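Zona occludens toxin N-terminal domain-containing protein (Neisseria meningitidis MC58, PDB 2R2A) is of unknown function but probably binds nucleotides through this N-terminal part, a P-loop NTPase-like domain of a longer membrane protein related to zonula occludens toxin. Local coordinates at residues S24-D29 against L50-T55; E30-D35 against D125-T130; I57-K62 against A96-P101. All coordinates share one frame; numbering follows the deposited sequence. Where two conformers were deposited one is given.

Contact 1: S24-D29 against L50-T55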
loop_
_atom_site.group_PDB
_atom_site.type_symbol
_atom_site.label_atom_id
_atom_site.label_comp_id
_atom_site.label_asym_id
_atom_site.label_seq_id
_atom_site.Cartn_x
_atom_site.Cartn_y
_atom_site.Cartn_z
ATOM N N SER A 24 6.883 9.206 5.053
ATOM C CA SER A 24 6.450 10.298 5.936
ATOM C C SER A 24 5.333 9.829 6.888
ATOM O O SER A 24 5.323 10.150 8.091
ATOM C CB SER A 24 5.981 11.495 5.084
ATOM O OG SER A 24 5.915 12.692 5.844
HETATM N N MSE A 25 4.388 9.052 6.356
HETATM C CA MSE A 25 3.316 8.455 7.176
HETATM C C MSE A 25 3.856 7.469 8.180
HETATM O O MSE A 25 3.456 7.467 9.352
HETATM C CB MSE A 25 2.263 7.797 6.267
HETATM C CG MSE A 25 1.571 8.852 5.400
HETATM SE SE MSE A 25 0.550 8.090 3.884
HETATM C CE MSE A 25 -0.871 7.492 5.012
HETATM N N MSE A 26 4.759 6.618 7.737
HETATM C CA MSE A 26 5.376 5.654 8.657
HETATM C C MSE A 26 6.105 6.385 9.795
HETATM O O MSE A 26 6.207 5.857 10.907
HETATM C CB MSE A 26 6.344 4.774 7.911
HETATM C CG MSE A 26 5.724 3.980 6.777
HETATM SE SE MSE A 26 7.045 2.857 5.924
HETATM C CE MSE A 26 7.254 1.526 7.362
ATOM N N ALA A 27 6.631 7.568 9.511
ATOM C CA ALA A 27 7.404 8.356 10.489
ATOM C C ALA A 27 6.512 9.073 11.506
ATOM O O ALA A 27 6.994 9.457 12.600
ATOM C CB ALA A 27 8.294 9.358 9.790
ATOM N N ASN A 28 5.225 9.223 11.174
ATOM C CA ASN A 28 4.337 10.046 11.968
ATOM C C ASN A 28 3.061 9.415 12.478
ATOM O O ASN A 28 2.603 9.755 13.574
ATOM C CB ASN A 28 3.973 11.296 11.198
ATOM C CG ASN A 28 5.122 12.250 11.114
ATOM O OD1 ASN A 28 5.569 12.798 12.134
ATOM N ND2 ASN A 28 5.636 12.446 9.903
ATOM N N ASP A 29 2.499 8.499 11.699
ATOM C CA ASP A 29 1.149 8.031 11.934
ATOM C C ASP A 29 1.081 7.053 13.120
ATOM O O ASP A 29 1.997 6.256 13.326
ATOM C CB ASP A 29 0.629 7.393 10.655
ATOM C CG ASP A 29 0.296 8.434 9.567
ATOM O OD1 ASP A 29 0.656 9.647 9.716
ATOM O OD2 ASP A 29 -0.328 8.010 8.558
ATOM N N LEU A 50 14.451 1.450 2.238
ATOM C CA LEU A 50 13.718 1.793 3.450
ATOM C C LEU A 50 14.518 1.373 4.676
ATOM O O LEU A 50 14.870 0.201 4.817
ATOM C CB LEU A 50 12.337 1.116 3.428
ATOM C CG LEU A 50 11.448 1.423 4.636
ATOM C CD1 LEU A 50 11.086 2.911 4.646
ATOM C CD2 LEU A 50 10.190 0.527 4.667
ATOM N N LYS A 51 14.801 2.329 5.561
ATOM C CA LYS A 51 15.667 2.101 6.731
ATOM C C LYS A 51 14.910 1.604 7.979
ATOM O O LYS A 51 15.496 1.003 8.869
ATOM C CB LYS A 51 16.428 3.371 7.090
ATOM C CG LYS A 51 17.426 3.854 6.050
ATOM C CD LYS A 51 18.357 4.882 6.705
ATOM C CE LYS A 51 19.297 5.561 5.699
ATOM N NZ LYS A 51 18.577 6.459 4.756
ATOM N N ILE A 52 13.612 1.871 8.021
ATOM C CA ILE A 52 12.725 1.425 9.079
ATOM C C ILE A 52 12.671 -0.100 8.985
ATOM O O ILE A 52 12.462 -0.628 7.885
ATOM C CB ILE A 52 11.302 2.019 8.836
ATOM C CG1 ILE A 52 11.361 3.552 8.816
ATOM C CG2 ILE A 52 10.307 1.460 9.864
ATOM C CD1 ILE A 52 10.095 4.274 8.380
ATOM N N PRO A 53 12.887 -0.815 10.116
ATOM C CA PRO A 53 12.877 -2.272 10.081
ATOM C C PRO A 53 11.602 -2.822 9.445
ATOM O O PRO A 53 10.511 -2.319 9.700
ATOM C CB PRO A 53 12.988 -2.671 11.566
ATOM C CG PRO A 53 13.719 -1.538 12.164
ATOM C CD PRO A 53 13.214 -0.312 11.464
ATOM N N HIS A 54 11.763 -3.811 8.585
ATOM C CA HIS A 54 10.643 -4.394 7.877
ATOM C C HIS A 54 11.073 -5.759 7.368
ATOM O O HIS A 54 12.254 -6.119 7.423
ATOM C CB HIS A 54 10.200 -3.488 6.696
ATOM C CG HIS A 54 11.268 -3.293 5.670
ATOM N ND1 HIS A 54 12.344 -2.457 5.874
ATOM C CD2 HIS A 54 11.463 -3.873 4.462
ATOM C CE1 HIS A 54 13.151 -2.521 4.831
ATOM N NE2 HIS A 54 12.641 -3.374 3.961
ATOM N N THR A 55 10.109 -6.525 6.890
ATOM C CA THR A 55 10.388 -7.765 6.190
ATOM C C THR A 55 10.129 -7.582 4.704
ATOM O O THR A 55 9.048 -7.128 4.330
ATOM C CB THR A 55 9.497 -8.868 6.731
ATOM O OG1 THR A 55 9.769 -9.011 8.131
ATOM C CG2 THR A 55 9.754 -10.159 6.013
#

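Contact 2: E30-D35 against D125-T130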
loop_
_atom_site.group_PDB
_atom_site.type_symbol
_atom_site.label_atom_id
_atom_site.label_comp_id
_atom_site.label_asym_id
_atom_site.label_seq_id
_atom_site.Cartn_x
_atom_site.Cartn_y
_atom_site.Cartn_z
ATOM N N GLU A 30 -0.014 7.104 13.876
ATOM C CA GLU A 30 -0.216 6.237 15.055
ATOM C C GLU A 30 0.025 4.735 14.842
ATOM O O GLU A 30 0.591 4.055 15.716
ATOM C CB GLU A 30 -1.641 6.426 15.598
ATOM C CG GLU A 30 -1.820 7.600 16.565
ATOM C CD GLU A 30 -0.910 7.494 17.781
ATOM O OE1 GLU A 30 -0.914 6.432 18.462
ATOM O OE2 GLU A 30 -0.170 8.472 18.031
HETATM N N MSE A 31 -0.406 4.189 13.695
HETATM C CA MSE A 31 -0.316 2.716 13.531
HETATM C C MSE A 31 1.098 2.172 13.519
HETATM O O MSE A 31 1.303 0.976 13.779
HETATM C CB MSE A 31 -1.129 2.196 12.324
HETATM C CG MSE A 31 -0.641 2.647 10.939
HETATM SE SE MSE A 31 -1.435 1.463 9.586
HETATM C CE MSE A 31 -3.095 2.408 9.510
ATOM N N PHE A 32 2.079 3.036 13.249
ATOM C CA PHE A 32 3.475 2.641 13.162
ATOM C C PHE A 32 4.279 2.807 14.453
ATOM O O PHE A 32 5.454 2.479 14.497
ATOM C CB PHE A 32 4.155 3.408 12.012
ATOM C CG PHE A 32 3.584 3.070 10.663
ATOM C CD1 PHE A 32 2.642 3.908 10.059
ATOM C CD2 PHE A 32 3.971 1.904 9.997
ATOM C CE1 PHE A 32 2.101 3.579 8.811
ATOM C CE2 PHE A 32 3.440 1.573 8.766
ATOM C CZ PHE A 32 2.507 2.430 8.170
ATOM N N LYS A 33 3.651 3.371 15.473
ATOM C CA LYS A 33 4.339 3.673 16.714
ATOM C C LYS A 33 4.397 2.404 17.547
ATOM O O LYS A 33 3.542 1.519 17.348
ATOM C CB LYS A 33 3.554 4.726 17.466
ATOM C CG LYS A 33 3.687 6.145 16.838
ATOM C CD LYS A 33 2.818 7.105 17.633
ATOM C CE LYS A 33 2.664 8.456 16.927
ATOM N NZ LYS A 33 3.966 9.134 16.689
ATOM N N PRO A 34 5.366 2.328 18.485
ATOM C CA PRO A 34 5.448 1.131 19.352
ATOM C C PRO A 34 4.273 1.131 20.318
ATOM O O PRO A 34 3.773 2.202 20.675
ATOM C CB PRO A 34 6.763 1.323 20.101
ATOM C CG PRO A 34 7.063 2.744 20.051
ATOM C CD PRO A 34 6.386 3.329 18.837
ATOM N N ASP A 35 3.810 -0.057 20.688
ATOM C CA ASP A 35 2.714 -0.205 21.622
ATOM C C ASP A 35 3.210 -0.010 23.080
ATOM O O ASP A 35 4.326 0.488 23.300
ATOM C CB ASP A 35 2.043 -1.571 21.428
ATOM C CG ASP A 35 2.949 -2.773 21.827
ATOM O OD1 ASP A 35 4.003 -2.599 22.468
ATOM O OD2 ASP A 35 2.580 -3.911 21.494
ATOM N N ASP A 125 -3.351 -4.154 8.205
ATOM C CA ASP A 125 -3.453 -2.901 7.437
ATOM C C ASP A 125 -2.661 -3.007 6.148
ATOM O O ASP A 125 -1.555 -3.515 6.133
ATOM C CB ASP A 125 -3.005 -1.712 8.264
ATOM C CG ASP A 125 -4.103 -1.221 9.195
ATOM O OD1 ASP A 125 -4.952 -0.422 8.735
ATOM O OD2 ASP A 125 -4.135 -1.651 10.366
ATOM N N ILE A 126 -3.231 -2.542 5.045
ATOM C CA ILE A 126 -2.590 -2.712 3.766
ATOM C C ILE A 126 -2.512 -1.338 3.098
ATOM O O ILE A 126 -3.471 -0.590 3.159
ATOM C CB ILE A 126 -3.433 -3.647 2.842
ATOM C CG1 ILE A 126 -3.565 -5.049 3.464
ATOM C CG2 ILE A 126 -2.808 -3.682 1.411
ATOM C CD1 ILE A 126 -4.651 -5.962 2.804
ATOM N N PHE A 127 -1.351 -0.990 2.547
ATOM C CA PHE A 127 -1.200 0.233 1.695
ATOM C C PHE A 127 -0.786 -0.264 0.322
ATOM O O PHE A 127 0.181 -1.025 0.217
ATOM C CB PHE A 127 -0.099 1.136 2.231
ATOM C CG PHE A 127 -0.414 1.733 3.564
ATOM C CD1 PHE A 127 -0.972 2.997 3.644
ATOM C CD2 PHE A 127 -0.213 0.988 4.752
ATOM C CE1 PHE A 127 -1.312 3.568 4.904
ATOM C CE2 PHE A 127 -0.571 1.540 6.007
ATOM C CZ PHE A 127 -1.098 2.811 6.082
ATOM N N VAL A 128 -1.452 0.211 -0.740
ATOM C CA VAL A 128 -1.018 -0.146 -2.086
ATOM C C VAL A 128 -0.729 1.150 -2.839
ATOM O O VAL A 128 -1.488 2.098 -2.744
ATOM C CB VAL A 128 -2.084 -0.977 -2.868
ATOM C CG1 VAL A 128 -2.010 -2.480 -2.429
ATOM C CG2 VAL A 128 -3.479 -0.401 -2.693
ATOM N N LEU A 129 0.445 1.220 -3.454
ATOM C CA LEU A 129 0.849 2.385 -4.234
ATOM C C LEU A 129 0.875 1.947 -5.686
ATOM O O LEU A 129 1.326 0.800 -6.011
ATOM C CB LEU A 129 2.262 2.829 -3.825
ATOM C CG LEU A 129 2.429 3.545 -2.479
ATOM C CD1 LEU A 129 2.079 2.619 -1.364
ATOM C CD2 LEU A 129 3.893 4.035 -2.349
ATOM N N THR A 130 0.376 2.810 -6.581
ATOM C CA THR A 130 0.478 2.425 -7.971
ATOM C C THR A 130 0.341 3.736 -8.734
ATOM O O THR A 130 0.037 4.776 -8.121
ATOM C CB THR A 130 -0.604 1.354 -8.399
ATOM O OG1 THR A 130 -0.383 0.981 -9.782
ATOM C CG2 THR A 130 -2.019 1.925 -8.289
#

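Contact 3: I57-K62 against A96-P101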
loop_
_atom_site.group_PDB
_atom_site.type_symbol
_atom_site.label_atom_id
_atom_site.label_comp_id
_atom_site.label_asym_id
_atom_site.label_seq_id
_atom_site.Cartn_x
_atom_site.Cartn_y
_atom_site.Cartn_z
ATOM N N ILE A 57 9.157 -8.425 0.966
ATOM C CA ILE A 57 8.330 -9.334 0.170
ATOM C C ILE A 57 8.624 -9.192 -1.332
ATOM O O ILE A 57 8.725 -8.071 -1.855
ATOM C CB ILE A 57 6.810 -9.170 0.480
ATOM C CG1 ILE A 57 6.331 -7.716 0.308
ATOM C CG2 ILE A 57 6.523 -9.630 1.893
ATOM C CD1 ILE A 57 4.788 -7.528 0.514
ATOM N N GLU A 58 8.759 -10.336 -2.010
ATOM C CA GLU A 58 9.004 -10.384 -3.454
ATOM C C GLU A 58 7.703 -10.278 -4.242
ATOM O O GLU A 58 6.795 -11.102 -4.079
ATOM C CB GLU A 58 9.722 -11.694 -3.855
ATOM C CG GLU A 58 10.158 -11.748 -5.326
ATOM C CD GLU A 58 10.868 -10.466 -5.755
ATOM O OE1 GLU A 58 11.973 -10.192 -5.245
ATOM O OE2 GLU A 58 10.294 -9.706 -6.567
ATOM N N THR A 59 7.610 -9.264 -5.090
ATOM C CA THR A 59 6.413 -9.072 -5.895
ATOM C C THR A 59 6.529 -9.548 -7.349
ATOM O O THR A 59 5.505 -9.584 -8.072
ATOM C CB THR A 59 5.946 -7.591 -5.895
ATOM O OG1 THR A 59 6.979 -6.768 -6.429
ATOM C CG2 THR A 59 5.621 -7.137 -4.488
ATOM N N ASP A 60 7.739 -9.905 -7.782
ATOM C CA ASP A 60 7.927 -10.384 -9.161
ATOM C C ASP A 60 7.714 -11.892 -9.176
ATOM O O ASP A 60 8.532 -12.649 -8.657
ATOM C CB ASP A 60 9.302 -10.002 -9.711
ATOM C CG ASP A 60 9.486 -10.379 -11.200
ATOM O OD1 ASP A 60 8.698 -11.174 -11.752
ATOM O OD2 ASP A 60 10.444 -9.863 -11.814
ATOM N N ALA A 61 6.590 -12.322 -9.735
ATOM C CA ALA A 61 6.230 -13.732 -9.691
ATOM C C ALA A 61 7.218 -14.646 -10.430
ATOM O O ALA A 61 7.286 -15.833 -10.143
ATOM C CB ALA A 61 4.820 -13.930 -10.199
ATOM N N LYS A 62 8.001 -14.107 -11.356
ATOM C CA LYS A 62 8.995 -14.945 -12.007
ATOM C C LYS A 62 10.175 -15.190 -11.071
ATOM O O LYS A 62 10.794 -16.264 -11.094
ATOM C CB LYS A 62 9.432 -14.382 -13.363
ATOM C CG LYS A 62 9.971 -15.487 -14.311
ATOM C CD LYS A 62 10.429 -14.975 -15.679
ATOM C CE LYS A 62 9.277 -14.905 -16.678
ATOM N NZ LYS A 62 9.767 -14.925 -18.099
ATOM N N ALA A 96 1.720 -1.958 -6.935
ATOM C CA ALA A 96 0.899 -3.069 -6.507
ATOM C C ALA A 96 0.245 -3.853 -7.635
ATOM O O ALA A 96 -0.296 -4.933 -7.371
ATOM C CB ALA A 96 -0.195 -2.564 -5.540
ATOM N N GLN A 97 0.206 -3.286 -8.853
ATOM C CA GLN A 97 -0.336 -3.987 -10.003
ATOM C C GLN A 97 0.468 -5.251 -10.303
ATOM O O GLN A 97 -0.010 -6.116 -10.999
ATOM C CB GLN A 97 -0.421 -3.074 -11.263
ATOM C CG GLN A 97 0.884 -2.655 -11.922
ATOM C CD GLN A 97 1.574 -1.436 -11.278
ATOM O OE1 GLN A 97 1.262 -1.047 -10.177
ATOM N NE2 GLN A 97 2.529 -0.850 -11.994
ATOM N N ASP A 98 1.662 -5.363 -9.724
ATOM C CA ASP A 98 2.484 -6.580 -9.840
ATOM C C ASP A 98 1.925 -7.759 -9.042
ATOM O O ASP A 98 2.277 -8.919 -9.326
ATOM C CB ASP A 98 3.923 -6.290 -9.383
ATOM C CG ASP A 98 4.637 -5.342 -10.326
ATOM O OD1 ASP A 98 4.128 -5.114 -11.457
ATOM O OD2 ASP A 98 5.691 -4.802 -9.950
ATOM N N VAL A 99 1.080 -7.472 -8.055
ATOM C CA VAL A 99 0.531 -8.517 -7.168
ATOM C C VAL A 99 -0.952 -8.700 -7.453
ATOM O O VAL A 99 -1.433 -9.848 -7.531
ATOM C CB VAL A 99 0.661 -8.131 -5.674
ATOM C CG1 VAL A 99 0.174 -9.265 -4.784
ATOM C CG2 VAL A 99 2.073 -7.728 -5.336
ATOM N N TRP A 100 -1.668 -7.577 -7.619
ATOM C CA TRP A 100 -3.122 -7.528 -7.746
ATOM C C TRP A 100 -3.520 -6.711 -8.979
ATOM O O TRP A 100 -4.119 -5.637 -8.847
ATOM C CB TRP A 100 -3.741 -6.892 -6.495
ATOM C CG TRP A 100 -3.483 -7.708 -5.227
ATOM C CD1 TRP A 100 -3.907 -8.978 -4.988
ATOM C CD2 TRP A 100 -2.740 -7.308 -4.076
ATOM N NE1 TRP A 100 -3.474 -9.402 -3.753
ATOM C CE2 TRP A 100 -2.788 -8.382 -3.153
ATOM C CE3 TRP A 100 -2.085 -6.128 -3.708
ATOM C CZ2 TRP A 100 -2.142 -8.343 -1.927
ATOM C CZ3 TRP A 100 -1.476 -6.072 -2.466
ATOM C CH2 TRP A 100 -1.513 -7.178 -1.584
ATOM N N PRO A 101 -3.169 -7.203 -10.187
ATOM C CA PRO A 101 -3.505 -6.470 -11.407
ATOM C C PRO A 101 -5.021 -6.511 -11.663
ATOM O O PRO A 101 -5.714 -7.415 -11.152
ATOM C CB PRO A 101 -2.780 -7.279 -12.520
ATOM C CG PRO A 101 -2.679 -8.684 -11.955
ATOM C CD PRO A 101 -2.475 -8.484 -10.480
HETATM O O HOH W 1 6.088 -4.293 -7.353
HETATM O O HOH W 2 4.289 -10.129 -10.988
#

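Contact 1: S24-D29 against L50-T55
L50 offers one methyl, CD2, both to M26 across the contact and to the imidazole of H54 in its own loop: it lies 3.8 Å above one face of that ring, shifted off its centre to one side. At the ring's edge, in its plane, sits the I52 carbonyl carbon, and H54 ND1 donates to I52 O at 2.7 Å, nearly straight at 165°. That bond ties the turn of the loop together and fixes the rotation of the ring.

From helix 18-28 comes M26, a selenomethionine. Its chain runs out extended and bends only at the last torsion (chi3 72°), so SE and CE reach the loop. M26 CE meets L50 CD2 tip to tip at 4.1 Å. I52 crosses the same chain obliquely and touches it twice, with CD1 3.8 Å from M26 CB and CG2 3.9 Å from M26 CE. V43 and F32 also pack on M26, and L191 on I52.

Across the two segments the contact is wholly apolar. The packing of M26 on I52 and L50 holds the loop before strand 55-58 against the helix that begins at the probable P-loop, while the polar bonding of H54 stays inside the loop.

Contact 2: E30-D35 against D125-T130
M31 and F32 lie on the short 3-10 turn that follows helix 18-28, and they close over D125 and F127 at the start of strand 125-130. This strand runs in the parallel part of the sheet, between strands 90-93 and 7-11, as expected of a P-loop NTPase-like core.

M31, a selenomethionine, does most of the touching. Its CG is wedged between the backbone N and the carbonyl carbon (chi1 66°), which carries the chain across to the strand. SE arrives at the edge of the F127 ring, in its plane, 3.7 Å from F127 CE2, and makes a Met-aromatic contact. A bend at chi3 then brings the methyl against D125, where M31 CE stands 3.5 Å from D125 OD1. SE also rests against the aspartate stem, 3.8 Å from D125 CB.

F32, from the same turn as M31, meets F127 from across the contact, the two side chains running in opposite directions. F32 CZ is 3.9 Å from F127 CE2, and the two rings meet obliquely, inclined by 33° with centroids 6.0 Å apart. M22 touches both phenylalanines, and I90 of the adjoining strand touches both of them and M31.

The D125 carboxylate is buried but well supplied: OD2 makes a salt bridge to R41, and OD1 accepts from the backbone N of E6. With both oxygens bonded, M31 packs its selenium and methyl on the acid as an apolar cover. The burial of D125 may strengthen its attraction to R41, and the slightly positive methyl may sit favourably beside OD1. The aromatic half of the contact, by contrast, relies on dispersion, with F127 CE2 touching both M31 SE and F32 CZ.

Contact 3: I57-K62 against A96-P101
T59 and V99 supply the apolar part of this contact. Their side chains cross at about a right angle, with T59 CG2 3.7 Å from V99 CG2. With chi1 at 60°, T59 has CG2 beside its backbone N and turned to the valine, while OG1 stands between N and the carbonyl carbon, where it meets a water.

The polar links run through water. One molecule lies 2.8 Å from T59 OG1 and donates to D98 OD2 at 2.7 Å; a second donates to D98 O at 2.9 Å and accepts only weakly from A61 N.

Within segment 57-62, carboxylates shape the bend after the strand. D60 N donates to the anti lone pair of E58 OE2 at 2.8 Å. K62 N reaches D60 OD1 from above the carboxylate plane, at 3.0 Å, and closes an Asx turn. Within segment 96-101, A96 O accepts from both V99 N and W100 N.

The contact joins the bend just after strand 55-58 to the loop after strand 90-93. V99 packs on V93 and lays CG1 over the W100 ring, which itself touches M77 of helix 77-80 and V128 of strand 125-130, while H75 binds T59 O.

Overall arrangement
Contacts 1 and 2 adjoin: M26 and F32 pack together, and helix 18-28 leads straight into the turn of contact 2. Contact 2 lies nearest the chain's centre, and it sets apolar and aromatic groups beside a buried acid whose charge is met by R41, outside both segments. Contact 1 is farther out and purely apolar between its segments, joining helix to loop. Contact 3 lies on the opposite side of the centre from contact 2, about 19 Å away between centres; there T59 and V99 are buried while D98 is exposed, and water carries the polar links. Strand 125-130 still connects these two, since L129 and T130 probably hydrogen-bond to A96 and Q97. The loop of contact 1 runs on into strand 55-58, which leads into contact 3.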